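PDB 7CFU: DNA/pantothenate metabolism flavoprotein from Streptomyces sparsogenes DSM 40356, which probably catalyses the FMN-dependent oxidative decarboxylation of a C-terminal cysteine in a biosynthetic pathway. Local coordinates for residues G46-Q51 and T193-A198. Numbering follows the deposited sequence.
Sequences GTVGVQ and TALIQA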
loop_
_atom_site.group_PDB
_atom_site.type_symbol
_atom_site.label_atom_id
_atom_site.label_comp_id
_atom_site.label_asym_id
_atom_site.label_seq_id
_atom_site.Cartn_x
_atom_site.Cartn_y
_atom_site.Cartn_z
ATOM N N GLY A 46 10.513 -7.306 41.547
ATOM C CA GLY A 46 11.660 -7.352 42.438
ATOM C C GLY A 46 11.362 -7.069 43.894
ATOM O O GLY A 46 12.170 -7.428 44.755
ATOM N N THR A 47 10.229 -6.437 44.192
ATOM C CA THR A 47 9.854 -6.091 45.558
ATOM C C THR A 47 8.620 -6.841 46.037
ATOM O O THR A 47 8.621 -7.390 47.141
ATOM C CB THR A 47 9.612 -4.573 45.683
ATOM O OG1 THR A 47 10.810 -3.850 45.366
ATOM C CG2 THR A 47 9.162 -4.213 47.089
ATOM N N VAL A 48 7.558 -6.881 45.231
ATOM C CA VAL A 48 6.339 -7.562 45.659
ATOM C C VAL A 48 6.420 -9.064 45.421
ATOM O O VAL A 48 5.827 -9.845 46.173
ATOM C CB VAL A 48 5.124 -6.950 44.945
ATOM C CG1 VAL A 48 3.837 -7.556 45.464
ATOM C CG2 VAL A 48 5.124 -5.453 45.122
ATOM N N GLY A 49 7.139 -9.495 44.388
ATOM C CA GLY A 49 7.278 -10.907 44.099
ATOM C C GLY A 49 6.236 -11.501 43.175
ATOM O O GLY A 49 6.104 -12.730 43.130
ATOM N N VAL A 50 5.496 -10.677 42.428
ATOM C CA VAL A 50 4.539 -11.208 41.465
ATOM C C VAL A 50 5.292 -11.832 40.298
ATOM O O VAL A 50 6.305 -11.296 39.829
ATOM C CB VAL A 50 3.578 -10.111 40.975
ATOM C CG1 VAL A 50 2.499 -10.722 40.099
ATOM C CG2 VAL A 50 2.972 -9.369 42.152
ATOM N N GLN A 51 4.813 -12.982 39.835
ATOM C CA GLN A 51 5.490 -13.715 38.773
ATOM C C GLN A 51 4.762 -13.725 37.439
ATOM O O GLN A 51 5.412 -13.596 36.404
ATOM C CB GLN A 51 5.758 -15.155 39.231
ATOM C CG GLN A 51 6.740 -15.209 40.392
ATOM C CD GLN A 51 7.106 -16.618 40.800
ATOM O OE1 GLN A 51 6.608 -17.597 40.239
ATOM N NE2 GLN A 51 7.969 -16.731 41.804
ATOM N N THR A 193 -2.752 -4.444 48.669
ATOM C CA THR A 193 -4.025 -4.891 49.226
ATOM C C THR A 193 -4.747 -5.831 48.265
ATOM O O THR A 193 -5.253 -6.888 48.666
ATOM C CB THR A 193 -4.895 -3.671 49.546
ATOM O OG1 THR A 193 -4.210 -2.831 50.482
ATOM C CG2 THR A 193 -6.238 -4.091 50.114
ATOM N N ALA A 194 -4.797 -5.457 46.981
ATOM C CA ALA A 194 -5.470 -6.283 45.980
ATOM C C ALA A 194 -4.773 -7.627 45.799
ATOM O O ALA A 194 -5.437 -8.659 45.666
ATOM C CB ALA A 194 -5.541 -5.532 44.649
ATOM N N LEU A 195 -3.436 -7.633 45.761
ATOM C CA LEU A 195 -2.710 -8.894 45.608
ATOM C C LEU A 195 -2.939 -9.821 46.795
ATOM O O LEU A 195 -3.078 -11.038 46.625
ATOM C CB LEU A 195 -1.218 -8.619 45.415
ATOM C CG LEU A 195 -0.902 -7.882 44.112
ATOM C CD1 LEU A 195 0.521 -7.380 44.088
ATOM C CD2 LEU A 195 -1.165 -8.800 42.926
ATOM N N ILE A 196 -2.967 -9.266 48.008
ATOM C CA ILE A 196 -3.196 -10.083 49.198
ATOM C C ILE A 196 -4.638 -10.562 49.241
ATOM O O ILE A 196 -4.913 -11.731 49.541
ATOM C CB ILE A 196 -2.811 -9.295 50.463
ATOM C CG1 ILE A 196 -1.288 -9.234 50.579
ATOM C CG2 ILE A 196 -3.427 -9.936 51.698
ATOM C CD1 ILE A 196 -0.776 -8.009 51.253
ATOM N N GLN A 197 -5.579 -9.667 48.930
ATOM C CA GLN A 197 -6.981 -10.054 48.847
ATOM C C GLN A 197 -7.187 -11.189 47.849
ATOM O O GLN A 197 -7.951 -12.125 48.113
ATOM C CB GLN A 197 -7.814 -8.826 48.480
ATOM C CG GLN A 197 -9.291 -9.057 48.292
ATOM C CD GLN A 197 -10.013 -7.781 47.890
ATOM O OE1 GLN A 197 -9.392 -6.735 47.693
ATOM N NE2 GLN A 197 -11.323 -7.873 47.733
ATOM N N ALA A 198 -6.502 -11.140 46.706
ATOM C CA ALA A 198 -6.621 -12.227 45.739
ATOM C C ALA A 198 -5.963 -13.499 46.260
ATOM O O ALA A 198 -6.478 -14.603 46.050
ATOM C CB ALA A 198 -6.009 -11.821 44.402
#
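Leu-195 reaches from helix 187-199 to the end of helix 37-48 and sets a single methyl, CD1, against two valines. CD1 lies 3.6 Å from CG1 of Val-48 and 3.7 Å from CG2 of Val-50, at van der Waals distance from both, and the leucine crosses each valine at a slant. The valines offer different branches: Val-48 uses the methyl anti to its backbone N (chi1 -175°), whereas Val-50 has almost the same torsion but presents the other methyl, the one anti to its carbonyl carbon. Between them Gly-49 departs from helical geometry with positive phi (90°), backbone angles that suit glycine, and the CB atoms of both valines point toward helix 187-199.

Packing is close at this point and thin around it, since the two segments bury just 98 Å² in all and the nearest CA atoms, those of Val-50 and Leu-195, stand 8.7 Å apart. Leu-195 and Val-50 are buried, the leucine also touching Leu-19, Val-22 and Val-101 of the central strand 101-107. Val-48 is only partly buried and forms the more open side of the contact.

Both helices flank the parallel sheet of this alpha/beta flavoprotein, strand order 2-1-3-4-5, and the leucine joins them beside its strands. No hydrogen bond or salt bridge spans the segments; the contact is purely apolar, which implies that it probably rests on shape and exclusion of water and not on directional bonds.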